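Local coordinates for protein catalase (PDB 4B7H) that breaks hydrogen peroxide down to water and oxygen at a haem group, also binds NADPH, and is inhibited by nitric oxide, at residues A[175-180]-A[478-483]; A[486-491]-A[508-513]; A[20-25]-A[31-36]. One frame throughout, in Å; residues are numbered along the deposited sequence.

Interaction 1: A[175-180]-A[478-483]; sequences MQWDFW and NAMQGI
The indole of Trp177 reaches out from helix 173-182 and meets the turn after helix 466-479 with its pyrrole side, NE1 donating to Ala479 O at 3.1 Å. The oxygen lies close to the ring plane and the N-H...O angle is 151°, a moderately bent bond. Seen from the acceptor, the donor stands well above the carbonyl plane, 67° out of it, and so misses both lone pairs. Met480 lies over one face of the indole: its CG sits toward the rim, 4.1 Å from Trp177 CE2. The two side chains cross at about a right angle, and the thioether leads away. Trp180, further along the same helix, puts its CE3 edge over the opposite face. Ile483 holds CG1 between its backbone N and carbonyl carbon (chi1 64°), leaving CG2 beside the N to approach obliquely, 3.6 Å from Trp177 CD1. The CB of Ala479 touches CZ2 on the benzene side. A type II turn from Met480 to Ile483, with Gly482 at its third position, bends the chain so that the side chains of Met480 and Ile483 meet the same indole. The contact joins a helix of the main catalase family region to the C-terminal helices, where Trp495 adds another ring against Trp177. Trp177 is buried; a backbone oxygen satisfies its N-H, and this bond, with the groups on both faces, restricts ring rotation.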
ATOM      1  N   MET A 175       7.332  26.628  18.674  1.00  8.88           N
ATOM      2  CA  MET A 175       6.217  25.698  18.591  1.00  9.02           C
ATOM      3  C   MET A 175       6.164  24.766  19.807  1.00  8.78           C
ATOM      4  O   MET A 175       5.088  24.518  20.361  1.00  8.88           O
ATOM      5  CB  MET A 175       6.297  24.903  17.286  1.00  9.52           C
ATOM      6  CG  MET A 175       5.385  23.682  17.257  1.00  9.94           C
ATOM      7  SD  MET A 175       5.116  22.969  15.617  1.00  9.00           S
ATOM      8  CE  MET A 175       6.757  22.385  15.213  1.00  9.66           C
ATOM      9  N   GLN A 176       7.314  24.245  20.228  1.00  7.64           N
ATOM     10  CA  GLN A 176       7.327  23.320  21.363  1.00  8.99           C
ATOM     11  C   GLN A 176       6.814  23.984  22.631  1.00  8.77           C
ATOM     12  O   GLN A 176       5.990  23.417  23.358  1.00  9.18           O
ATOM     13  CB  GLN A 176       8.730  22.766  21.599  1.00  9.71           C
ATOM     14  CG  GLN A 176       9.223  21.950  20.423  1.00 10.43           C
ATOM     15  CD  GLN A 176      10.411  21.057  20.745  1.00 13.10           C
ATOM     16  OE1 GLN A 176      10.792  20.877  21.911  1.00 13.72           O
ATOM     17  NE2 GLN A 176      11.002  20.480  19.704  1.00 14.82           N
ATOM     18  N   TRP A 177       7.291  25.194  22.893  1.00  9.23           N
ATOM     19  CA  TRP A 177       6.915  25.907  24.110  1.00  9.02           C
ATOM     20  C   TRP A 177       5.529  26.540  24.017  1.00  8.71           C
ATOM     21  O   TRP A 177       4.835  26.663  25.035  1.00  9.23           O
ATOM     22  CB  TRP A 177       7.973  26.950  24.472  1.00  9.49           C
ATOM     23  CG  TRP A 177       9.229  26.309  24.961  1.00  8.91           C
ATOM     24  CD1 TRP A 177      10.397  26.137  24.269  1.00  8.62           C
ATOM     25  CD2 TRP A 177       9.427  25.704  26.241  1.00  9.29           C
ATOM     26  NE1 TRP A 177      11.314  25.472  25.051  1.00  9.78           N
ATOM     27  CE2 TRP A 177      10.740  25.198  26.267  1.00  9.63           C
ATOM     28  CE3 TRP A 177       8.623  25.556  27.379  1.00  9.73           C
ATOM     29  CZ2 TRP A 177      11.268  24.548  27.385  1.00 10.60           C
ATOM     30  CZ3 TRP A 177       9.142  24.900  28.478  1.00 11.07           C
ATOM     31  CH2 TRP A 177      10.455  24.413  28.477  1.00 10.97           C
ATOM     32  N   ASP A 178       5.118  26.949  22.818  1.00  8.71           N
ATOM     33  CA  ASP A 178       3.758  27.454  22.636  1.00  9.59           C
ATOM     34  C   ASP A 178       2.774  26.353  23.019  1.00  9.29           C
ATOM     35  O   ASP A 178       1.831  26.588  23.784  1.00  9.52           O
ATOM     36  CB  ASP A 178       3.525  27.907  21.190  1.00  9.03           C
ATOM     37  CG  ASP A 178       2.202  28.633  21.005  1.00  9.68           C
ATOM     38  OD1 ASP A 178       1.830  29.435  21.888  1.00 11.23           O
ATOM     39  OD2 ASP A 178       1.530  28.394  19.973  1.00  9.53           O
ATOM     40  N   PHE A 179       3.011  25.138  22.524  1.00  9.09           N
ATOM     41  CA  PHE A 179       2.125  24.032  22.871  1.00  8.48           C
ATOM     42  C   PHE A 179       2.186  23.720  24.363  1.00  9.13           C
ATOM     43  O   PHE A 179       1.146  23.643  25.022  1.00  9.04           O
ATOM     44  CB  PHE A 179       2.415  22.754  22.077  1.00  7.98           C
ATOM     45  CG  PHE A 179       1.525  21.606  22.488  1.00  8.20           C
ATOM     46  CD1 PHE A 179       0.218  21.526  22.012  1.00  8.35           C
ATOM     47  CD2 PHE A 179       1.962  20.652  23.402  1.00  9.24           C
ATOM     48  CE1 PHE A 179      -0.629  20.505  22.415  1.00  9.42           C
ATOM     49  CE2 PHE A 179       1.112  19.626  23.816  1.00 10.32           C
ATOM     50  CZ  PHE A 179      -0.186  19.553  23.313  1.00  9.15           C
ATOM     51  N   TRP A 180       3.392  23.542  24.895  1.00  9.19           N
ATOM     52  CA  TRP A 180       3.530  23.160  26.301  1.00  9.54           C
ATOM     53  C   TRP A 180       2.875  24.159  27.256  1.00  9.35           C
ATOM     54  O   TRP A 180       2.173  23.758  28.186  1.00 10.11           O
ATOM     55  CB  TRP A 180       4.994  22.968  26.675  1.00  8.80           C
ATOM     56  CG  TRP A 180       5.581  21.619  26.330  1.00  8.97           C
ATOM     57  CD1 TRP A 180       4.932  20.408  26.283  1.00  9.95           C
ATOM     58  CD2 TRP A 180       6.956  21.349  26.020  1.00  8.95           C
ATOM     59  NE1 TRP A 180       5.829  19.407  25.953  1.00  9.55           N
ATOM     60  CE2 TRP A 180       7.072  19.960  25.788  1.00  9.20           C
ATOM     61  CE3 TRP A 180       8.099  22.150  25.913  1.00 10.43           C
ATOM     62  CZ2 TRP A 180       8.293  19.355  25.465  1.00  9.49           C
ATOM     63  CZ3 TRP A 180       9.303  21.553  25.582  1.00 10.80           C
ATOM     64  CH2 TRP A 180       9.393  20.168  25.362  1.00  9.99           C
ATOM     65  N   ASN A 478      18.363  26.691  27.999  1.00 11.97           N
ATOM     66  CA  ASN A 478      18.933  26.284  26.713  1.00 12.59           C
ATOM     67  C   ASN A 478      17.845  25.916  25.713  1.00 11.96           C
ATOM     68  O   ASN A 478      17.887  26.336  24.555  1.00 12.24           O
ATOM     69  CB  ASN A 478      19.885  25.095  26.882  1.00 12.75           C
ATOM     70  CG  ASN A 478      21.232  25.493  27.454  1.00 13.90           C
ATOM     71  OD1 ASN A 478      21.594  26.666  27.464  1.00 15.92           O
ATOM     72  ND2 ASN A 478      21.988  24.506  27.925  1.00 17.33           N
ATOM     73  N   ALA A 479      16.865  25.139  26.168  1.00 10.17           N
ATOM     74  CA  ALA A 479      15.781  24.683  25.302  1.00 10.36           C
ATOM     75  C   ALA A 479      14.860  25.829  24.870  1.00 10.57           C
ATOM     76  O   ALA A 479      14.138  25.708  23.885  1.00 12.18           O
ATOM     77  CB  ALA A 479      14.983  23.593  25.995  1.00 10.01           C
ATOM     78  N   MET A 480      14.878  26.936  25.609  1.00 10.80           N
ATOM     79  CA  MET A 480      14.075  28.101  25.259  1.00 12.14           C
ATOM     80  C   MET A 480      14.674  28.948  24.146  1.00 11.43           C
ATOM     81  O   MET A 480      13.984  29.793  23.573  1.00 11.94           O
ATOM     82  CB  MET A 480      13.871  28.991  26.486  1.00 11.86           C
ATOM     83  CG  MET A 480      12.972  28.387  27.550  1.00 10.90           C
ATOM     84  SD  MET A 480      13.075  29.296  29.102  1.00 12.36           S
ATOM     85  CE  MET A 480      12.430  30.914  28.650  1.00 13.26           C
ATOM     86  N   GLN A 481      15.954  28.760  23.850  1.00 12.30           N
ATOM     87  CA  GLN A 481      16.595  29.598  22.842  0.55 12.12           C
ATOM     88  C   GLN A 481      15.881  29.463  21.501  1.00 13.03           C
ATOM     89  O   GLN A 481      15.700  28.362  20.975  1.00 14.59           O
ATOM     90  CB  GLN A 481      18.086  29.288  22.706  0.55 13.20           C
ATOM     91  CG  GLN A 481      18.881  29.432  24.004  0.55 15.17           C
ATOM     92  CD  GLN A 481      18.708  30.784  24.685  0.55 17.44           C
ATOM     93  OE1 GLN A 481      18.608  30.856  25.908  0.55 21.92           O
ATOM     94  NE2 GLN A 481      18.691  31.861  23.900  0.55 16.63           N
ATOM     95  N   GLY A 482      15.432  30.593  20.966  1.00 14.34           N
ATOM     96  CA  GLY A 482      14.712  30.587  19.704  1.00 15.45           C
ATOM     97  C   GLY A 482      13.219  30.858  19.814  1.00 13.98           C
ATOM     98  O   GLY A 482      12.557  31.097  18.805  1.00 15.68           O
ATOM     99  N   ILE A 483      12.672  30.839  21.026  1.00 13.19           N
ATOM    100  CA  ILE A 483      11.265  31.197  21.177  1.00 11.77           C
ATOM    101  C   ILE A 483      11.029  32.666  20.841  1.00 11.77           C
ATOM    102  O   ILE A 483      11.943  33.498  20.927  1.00 14.39           O
ATOM    103  CB  ILE A 483      10.707  30.875  22.581  1.00 10.80           C
ATOM    104  CG1 ILE A 483      11.409  31.706  23.667  1.00 11.98           C
ATOM    105  CG2 ILE A 483      10.773  29.368  22.845  1.00 12.22           C
ATOM    106  CD1 ILE A 483      10.880  31.463  25.075  1.00 12.56           C
TER

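Interaction 2: A[486-491]-A[508-513]; sequences ATEPRV and ELYLQK
Glu488 and Tyr510 meet across two consecutive helices, 487-498 and 500-514, through a short hydrogen bond in which Tyr510 OH donates to Glu488 OE2 at 2.6 Å. The glutamate leaves its helix with CG beside the backbone N (chi1 -71°) and runs on extended, which carries the carboxylate out to the phenol. Tyr510 takes the other kind of start: its CG lies opposite the backbone N (chi1 174°), sending the ring toward helix 487-498. The side chains cross at about a right angle, and the carboxylate is turned 80° against the ring. OE2 nevertheless stays near the ring plane, at the hydroxyl edge, 3.4 Å from Tyr510 CE2. The hydroxyl approaches OE2 on its anti side, slightly out of the carboxylate plane. Glu488 CG comes within 3.5 Å of Tyr510 OH, so the aliphatic part of the chain also rests against the phenol. Around the pair, Tyr492 packs on the tyrosine, and Lys514 forms a salt bridge to the same OE2. Both residues are buried, and the bond ties together the last two helices of the C-terminal region. One carboxylate oxygen thus serves a hydroxyl and an ammonium group at once; the lysine probably favours the ionised carboxylate, and the short bond is consistent with a negatively charged acceptor.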
ATOM      1  N   ALA A 486       6.551  36.738  22.002  1.00 14.56           N
ATOM      2  CA  ALA A 486       5.207  36.422  22.492  1.00 14.96           C
ATOM      3  C   ALA A 486       5.232  35.234  23.447  1.00 13.33           C
ATOM      4  O   ALA A 486       4.469  35.173  24.412  1.00 14.14           O
ATOM      5  CB  ALA A 486       4.276  36.130  21.326  1.00 16.14           C
ATOM      6  N   THR A 487       6.104  34.276  23.161  1.00 12.03           N
ATOM      7  CA  THR A 487       6.154  33.049  23.941  1.00 11.18           C
ATOM      8  C   THR A 487       6.917  33.204  25.259  1.00 10.91           C
ATOM      9  O   THR A 487       6.632  32.496  26.228  1.00 11.49           O
ATOM     10  CB  THR A 487       6.734  31.931  23.065  1.00 10.75           C
ATOM     11  OG1 THR A 487       5.854  31.739  21.950  1.00 11.77           O
ATOM     12  CG2 THR A 487       6.866  30.606  23.819  1.00  9.94           C
ATOM     13  N   GLU A 488       7.875  34.126  25.303  1.00 11.34           N
ATOM     14  CA  GLU A 488       8.680  34.324  26.514  1.00 11.52           C
ATOM     15  C   GLU A 488       7.880  34.423  27.828  1.00 11.53           C
ATOM     16  O   GLU A 488       8.109  33.610  28.736  1.00 13.12           O
ATOM     17  CB  GLU A 488       9.662  35.499  26.353  1.00 12.38           C
ATOM     18  CG  GLU A 488      10.801  35.193  25.396  1.00 13.28           C
ATOM     19  CD  GLU A 488      11.636  36.414  25.048  1.00 14.31           C
ATOM     20  OE1 GLU A 488      11.204  37.551  25.324  1.00 17.19           O
ATOM     21  OE2 GLU A 488      12.732  36.233  24.485  1.00 16.51           O
ATOM     22  N   PRO A 489       6.925  35.378  27.930  1.00 12.25           N
ATOM     23  CA  PRO A 489       6.181  35.475  29.193  1.00 12.42           C
ATOM     24  C   PRO A 489       5.334  34.240  29.501  1.00 11.27           C
ATOM     25  O   PRO A 489       5.159  33.930  30.681  1.00 12.87           O
ATOM     26  CB  PRO A 489       5.284  36.705  28.986  1.00 15.82           C
ATOM     27  CG  PRO A 489       5.180  36.857  27.507  1.00 16.62           C
ATOM     28  CD  PRO A 489       6.511  36.429  26.981  1.00 14.22           C
ATOM     29  N   ARG A 490       4.838  33.535  28.483  1.00 10.79           N
ATOM     30  CA  ARG A 490       4.129  32.284  28.745  1.00 11.28           C
ATOM     31  C   ARG A 490       5.046  31.274  29.426  1.00 11.83           C
ATOM     32  O   ARG A 490       4.646  30.592  30.374  1.00 11.21           O
ATOM     33  CB  ARG A 490       3.554  31.680  27.461  1.00 12.08           C
ATOM     34  CG  ARG A 490       2.452  32.515  26.821  1.00 13.11           C
ATOM     35  CD  ARG A 490       1.623  31.681  25.865  1.00 14.24           C
ATOM     36  NE  ARG A 490       0.934  30.610  26.581  1.00 13.35           N
ATOM     37  CZ  ARG A 490      -0.247  30.749  27.175  1.00 14.37           C
ATOM     38  NH1 ARG A 490      -0.890  31.907  27.123  1.00 16.67           N
ATOM     39  NH2 ARG A 490      -0.791  29.728  27.819  1.00 14.86           N
ATOM     40  N   VAL A 491       6.283  31.178  28.945  1.00 11.64           N
ATOM     41  CA  VAL A 491       7.234  30.239  29.528  1.00 10.93           C
ATOM     42  C   VAL A 491       7.646  30.681  30.938  1.00 11.24           C
ATOM     43  O   VAL A 491       7.770  29.851  31.840  1.00 10.67           O
ATOM     44  CB  VAL A 491       8.455  30.026  28.612  1.00 10.14           C
ATOM     45  CG1 VAL A 491       9.453  29.082  29.263  1.00 10.59           C
ATOM     46  CG2 VAL A 491       8.010  29.474  27.256  1.00 10.88           C
ATOM     47  N   GLU A 508      16.400  34.184  34.693  1.00 13.35           N
ATOM     48  CA  GLU A 508      17.760  34.699  34.849  1.00 15.86           C
ATOM     49  C   GLU A 508      18.713  34.113  33.814  1.00 14.69           C
ATOM     50  O   GLU A 508      19.432  34.836  33.119  1.00 15.96           O
ATOM     51  CB  GLU A 508      18.308  34.312  36.217  1.00 22.39           C
ATOM     52  CG  GLU A 508      17.985  35.247  37.338  1.00 33.97           C
ATOM     53  CD  GLU A 508      19.012  35.133  38.439  1.00 42.61           C
ATOM     54  OE1 GLU A 508      19.289  33.988  38.863  1.00 25.67           O
ATOM     55  OE2 GLU A 508      19.562  36.177  38.856  1.00 41.02           O
ATOM     56  N   LEU A 509      18.738  32.787  33.736  1.00 14.56           N
ATOM     57  CA  LEU A 509      19.669  32.113  32.849  1.00 14.32           C
ATOM     58  C   LEU A 509      19.302  32.350  31.395  1.00 14.72           C
ATOM     59  O   LEU A 509      20.177  32.558  30.560  1.00 14.84           O
ATOM     60  CB  LEU A 509      19.716  30.619  33.168  1.00 14.73           C
ATOM     61  CG  LEU A 509      20.430  30.279  34.481  1.00 14.87           C
ATOM     62  CD1 LEU A 509      20.274  28.802  34.837  1.00 15.22           C
ATOM     63  CD2 LEU A 509      21.908  30.666  34.394  1.00 16.60           C
ATOM     64  N   TYR A 510      18.005  32.338  31.100  1.00 13.39           N
ATOM     65  CA  TYR A 510      17.548  32.590  29.739  1.00 13.54           C
ATOM     66  C   TYR A 510      18.015  33.959  29.236  1.00 13.89           C
ATOM     67  O   TYR A 510      18.532  34.083  28.122  1.00 13.97           O
ATOM     68  CB  TYR A 510      16.027  32.497  29.655  1.00 13.45           C
ATOM     69  CG  TYR A 510      15.484  32.888  28.303  1.00 11.80           C
ATOM     70  CD1 TYR A 510      15.671  32.063  27.195  1.00 11.81           C
ATOM     71  CD2 TYR A 510      14.786  34.079  28.127  1.00 12.92           C
ATOM     72  CE1 TYR A 510      15.184  32.408  25.948  1.00 13.31           C
ATOM     73  CE2 TYR A 510      14.280  34.430  26.881  1.00 13.63           C
ATOM     74  CZ  TYR A 510      14.492  33.591  25.792  1.00 13.68           C
ATOM     75  OH  TYR A 510      14.004  33.922  24.545  1.00 13.88           O
ATOM     76  N   LEU A 511      17.840  34.986  30.060  1.00 14.12           N
ATOM     77  CA  LEU A 511      18.230  36.333  29.658  1.00 15.42           C
ATOM     78  C   LEU A 511      19.746  36.503  29.548  1.00 16.25           C
ATOM     79  O   LEU A 511      20.226  37.286  28.725  1.00 19.51           O
ATOM     80  CB  LEU A 511      17.625  37.374  30.596  1.00 15.99           C
ATOM     81  CG  LEU A 511      16.104  37.479  30.485  1.00 16.52           C
ATOM     82  CD1 LEU A 511      15.561  38.443  31.521  1.00 17.15           C
ATOM     83  CD2 LEU A 511      15.686  37.895  29.082  1.00 17.79           C
ATOM     84  N   GLN A 512      20.497  35.768  30.364  1.00 15.40           N
ATOM     85  CA  GLN A 512      21.960  35.789  30.274  1.00 17.12           C
ATOM     86  C   GLN A 512      22.411  35.287  28.905  1.00 18.15           C
ATOM     87  O   GLN A 512      23.363  35.805  28.316  1.00 22.24           O
ATOM     88  CB  GLN A 512      22.579  34.894  31.347  1.00 20.50           C
ATOM     89  CG  GLN A 512      22.658  35.492  32.736  1.00 24.45           C
ATOM     90  CD  GLN A 512      23.261  34.524  33.746  1.00 28.12           C
ATOM     91  OE1 GLN A 512      23.928  33.553  33.378  1.00 29.43           O
ATOM     92  NE2 GLN A 512      23.024  34.784  35.026  1.00 31.71           N
ATOM     93  N   LYS A 513      21.720  34.268  28.407  1.00 16.37           N
ATOM     94  CA  LYS A 513      22.100  33.594  27.167  1.00 16.04           C
ATOM     95  C   LYS A 513      21.546  34.270  25.917  1.00 22.21           C
ATOM     96  O   LYS A 513      22.112  34.146  24.829  1.00 23.96           O
ATOM     97  CB  LYS A 513      21.637  32.139  27.203  1.00 17.10           C
ATOM     98  CG  LYS A 513      22.266  31.327  28.312  1.00 17.57           C
ATOM     99  CD  LYS A 513      21.510  30.032  28.539  1.00 19.08           C
ATOM    100  CE  LYS A 513      22.029  29.320  29.776  1.00 17.09           C
ATOM    101  NZ  LYS A 513      21.325  28.028  29.969  1.00 17.63           N
TER

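Interaction 3: A[20-25]-A[31-36]; sequences GNTTRH and PSENIS
Thr22 holds OG1 between its backbone N and carbonyl carbon (chi1 48°), and Glu33 folds back at chi2 (-68°); these two torsions bring hydroxyl and carboxylate together from opposite directions. Thr22 OG1 donates to Glu33 OE2 at 2.8 Å, reaching the oxygen on its anti side, 21° out of the carboxylate plane. The threonine also leans its carbon branch on the same atom, CG2 lying 3.5 Å from Glu33 OE2. The other oxygen, OE1, is held by a salt bridge to Lys55 and a hydrogen bond from His51, both on helix 50-59, so both carboxylate oxygens are held. Neither segment is helix or strand: they belong to the extended N-terminal arm that, as in other catalases, threads between subunits of the tetramer. Backbone bonds between Thr22 and Val30 help fold this arm back on itself. Glu33 itself sits within an ST turn and ST motif begun by Ser32, whose OG accepts from Asn34 N at 2.9 Å and from Ile35 N at 3.1 Å. Asp410 of the third subunit binds Ser32 OG and Glu33 N, and Lys154 of the fourth subunit donates to Glu33 O.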
ATOM      1  N   GLY A  20      28.454 -20.430  -2.620  1.00 20.60           N
ATOM      2  CA  GLY A  20      28.412 -20.744  -4.030  1.00 20.26           C
ATOM      3  C   GLY A  20      28.055 -19.500  -4.805  1.00 21.41           C
ATOM      4  O   GLY A  20      28.713 -18.463  -4.684  1.00 29.69           O
ATOM      5  N   ASN A  21      27.002 -19.601  -5.602  1.00 16.04           N
ATOM      6  CA  ASN A  21      26.552 -18.479  -6.398  1.00 13.52           C
ATOM      7  C   ASN A  21      25.175 -18.023  -5.969  1.00 10.77           C
ATOM      8  O   ASN A  21      24.430 -18.771  -5.333  1.00 11.44           O
ATOM      9  CB  ASN A  21      26.529 -18.855  -7.877  1.00 16.00           C
ATOM     10  CG  ASN A  21      27.865 -19.380  -8.366  1.00 23.22           C
ATOM     11  OD1 ASN A  21      27.944 -20.455  -8.960  1.00 32.16           O
ATOM     12  ND2 ASN A  21      28.921 -18.622  -8.118  1.00 26.33           N
ATOM     13  N   THR A  22      24.846 -16.782  -6.298  1.00  8.63           N
ATOM     14  CA  THR A  22      23.528 -16.256  -5.987  1.00  8.68           C
ATOM     15  C   THR A  22      22.465 -16.827  -6.937  1.00  9.37           C
ATOM     16  O   THR A  22      22.780 -17.370  -8.016  1.00  9.11           O
ATOM     17  CB  THR A  22      23.535 -14.724  -6.053  1.00  9.85           C
ATOM     18  OG1 THR A  22      24.168 -14.310  -7.269  1.00  9.04           O
ATOM     19  CG2 THR A  22      24.285 -14.147  -4.853  1.00 10.72           C
ATOM     20  N   THR A  23      21.205 -16.703  -6.526  1.00  9.00           N
ATOM     21  CA  THR A  23      20.073 -17.115  -7.342  1.00  9.25           C
ATOM     22  C   THR A  23      19.101 -15.959  -7.441  1.00  8.90           C
ATOM     23  O   THR A  23      19.054 -15.097  -6.551  1.00  8.61           O
ATOM     24  CB  THR A  23      19.298 -18.322  -6.750  1.00  9.52           C
ATOM     25  OG1 THR A  23      18.605 -17.927  -5.557  1.00  8.87           O
ATOM     26  CG2 THR A  23      20.234 -19.483  -6.432  1.00 11.01           C
ATOM     27  N   ARG A  24      18.323 -15.936  -8.519  1.00  8.41           N
ATOM     28  CA  ARG A  24      17.164 -15.050  -8.579  1.00  8.80           C
ATOM     29  C   ARG A  24      16.122 -15.508  -7.568  1.00  9.45           C
ATOM     30  O   ARG A  24      16.273 -16.547  -6.921  1.00  8.28           O
ATOM     31  CB  ARG A  24      16.569 -15.009  -9.988  1.00  9.00           C
ATOM     32  CG  ARG A  24      17.534 -14.457 -11.019  1.00 11.03           C
ATOM     33  CD  ARG A  24      16.818 -13.874 -12.238  1.00 17.02           C
ATOM     34  NE  ARG A  24      15.622 -14.625 -12.603  1.00 25.74           N
ATOM     35  CZ  ARG A  24      15.604 -15.662 -13.433  1.00 26.90           C
ATOM     36  NH1 ARG A  24      16.724 -16.102 -13.992  1.00 32.10           N
ATOM     37  NH2 ARG A  24      14.452 -16.260 -13.704  1.00 25.56           N
ATOM     38  N   HIS A  25      15.052 -14.740  -7.430  1.00  9.06           N
ATOM     39  CA  HIS A  25      14.054 -15.055  -6.417  1.00  8.56           C
ATOM     40  C   HIS A  25      13.168 -16.245  -6.782  1.00  9.37           C
ATOM     41  O   HIS A  25      12.441 -16.748  -5.931  1.00  9.54           O
ATOM     42  CB  HIS A  25      13.256 -13.803  -6.057  1.00  9.67           C
ATOM     43  CG  HIS A  25      14.108 -12.710  -5.497  1.00  8.46           C
ATOM     44  ND1 HIS A  25      13.662 -11.414  -5.341  1.00  9.95           N
ATOM     45  CD2 HIS A  25      15.387 -12.727  -5.048  1.00 10.03           C
ATOM     46  CE1 HIS A  25      14.628 -10.683  -4.812  1.00 10.16           C
ATOM     47  NE2 HIS A  25      15.685 -11.457  -4.624  1.00 10.32           N
ATOM     48  N   PRO A  31      23.533 -15.017 -13.404  1.00  8.93           N
ATOM     49  CA  PRO A  31      24.778 -14.983 -14.187  1.00  9.76           C
ATOM     50  C   PRO A  31      25.799 -13.977 -13.620  1.00  8.56           C
ATOM     51  O   PRO A  31      26.959 -14.337 -13.398  1.00  9.58           O
ATOM     52  CB  PRO A  31      24.308 -14.568 -15.589  1.00 10.91           C
ATOM     53  CG  PRO A  31      22.838 -14.982 -15.631  1.00 10.90           C
ATOM     54  CD  PRO A  31      22.349 -14.714 -14.229  1.00 10.99           C
ATOM     55  N   SER A  32      25.383 -12.740 -13.364  1.00  7.95           N
ATOM     56  CA  SER A  32      26.320 -11.738 -12.851  1.00  7.58           C
ATOM     57  C   SER A  32      25.683 -10.748 -11.891  1.00  8.31           C
ATOM     58  O   SER A  32      24.546 -10.302 -12.099  1.00  9.32           O
ATOM     59  CB  SER A  32      26.974 -10.970 -14.008  1.00  9.04           C
ATOM     60  OG  SER A  32      27.983 -10.080 -13.544  1.00  8.70           O
ATOM     61  N   GLU A  33      26.444 -10.396 -10.856  1.00  8.28           N
ATOM     62  CA  GLU A  33      26.082  -9.306  -9.955  1.00  7.42           C
ATOM     63  C   GLU A  33      26.805  -8.024 -10.346  1.00  8.26           C
ATOM     64  O   GLU A  33      26.661  -7.008  -9.667  1.00  7.96           O
ATOM     65  CB  GLU A  33      26.456  -9.647  -8.509  1.00  7.91           C
ATOM     66  CG  GLU A  33      25.752 -10.860  -7.927  1.00  7.92           C
ATOM     67  CD  GLU A  33      24.258 -10.659  -7.712  1.00  8.69           C
ATOM     68  OE1 GLU A  33      23.717  -9.570  -8.037  1.00  8.04           O
ATOM     69  OE2 GLU A  33      23.619 -11.594  -7.183  1.00  9.04           O
ATOM     70  N   ASN A  34      27.587  -8.086 -11.427  1.00  7.30           N
ATOM     71  CA  ASN A  34      28.502  -7.013 -11.800  1.00  7.58           C
ATOM     72  C   ASN A  34      28.208  -6.303 -13.117  1.00  6.53           C
ATOM     73  O   ASN A  34      28.461  -5.101 -13.243  1.00  8.68           O
ATOM     74  CB  ASN A  34      29.940  -7.547 -11.853  1.00  7.83           C
ATOM     75  CG  ASN A  34      30.459  -7.984 -10.487  1.00  8.32           C
ATOM     76  OD1 ASN A  34      29.960  -7.545  -9.440  1.00  8.30           O
ATOM     77  ND2 ASN A  34      31.475  -8.849 -10.487  1.00  9.61           N
ATOM     78  N   ILE A  35      27.717  -7.041 -14.109  1.00  6.92           N
ATOM     79  CA  ILE A  35      27.574  -6.500 -15.460  1.00  8.68           C
ATOM     80  C   ILE A  35      26.179  -6.786 -15.974  1.00  8.83           C
ATOM     81  O   ILE A  35      25.701  -7.919 -15.865  1.00  8.63           O
ATOM     82  CB  ILE A  35      28.603  -7.134 -16.430  1.00  9.65           C
ATOM     83  CG1 ILE A  35      30.030  -6.930 -15.901  1.00 10.47           C
ATOM     84  CG2 ILE A  35      28.427  -6.583 -17.852  1.00 10.28           C
ATOM     85  CD1 ILE A  35      31.116  -7.509 -16.789  1.00 11.19           C
ATOM     86  N   SER A  36      25.531  -5.756 -16.519  1.00  8.79           N
ATOM     87  CA  SER A  36      24.192  -5.899 -17.091  1.00  8.21           C
ATOM     88  C   SER A  36      24.253  -6.165 -18.593  1.00  8.64           C
ATOM     89  O   SER A  36      25.262  -5.863 -19.251  1.00  9.38           O
ATOM     90  CB  SER A  36      23.323  -4.670 -16.775  1.00  9.27           C
ATOM     91  OG  SER A  36      23.926  -3.461 -17.218  1.00 10.30           O
TER

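In the fold
Interactions 1 and 2 are neighbours, their centres 10 Å apart, and helix 466-479 of interaction 1 is followed in the chain by helix 487-498 of interaction 2. Ile483 of interaction 1 packs on the phenol of interaction 2, with Ile483 CG1 3.5 Å from Tyr510 OH. A probable hydrogen bond of 2.9 Å links Asn478 OD1 to Lys513 NZ. Both also touch the second subunit. Helix 187-194, which packs on Trp177 through Met194, carries Tyr192 of the NADPH pocket. Interaction 3 stands far off on the N-terminal arm, its centre 54 Å from that of interaction 1 and 62 Å from that of interaction 2. The side chain of Glu33 is about 13 Å from a bound haem.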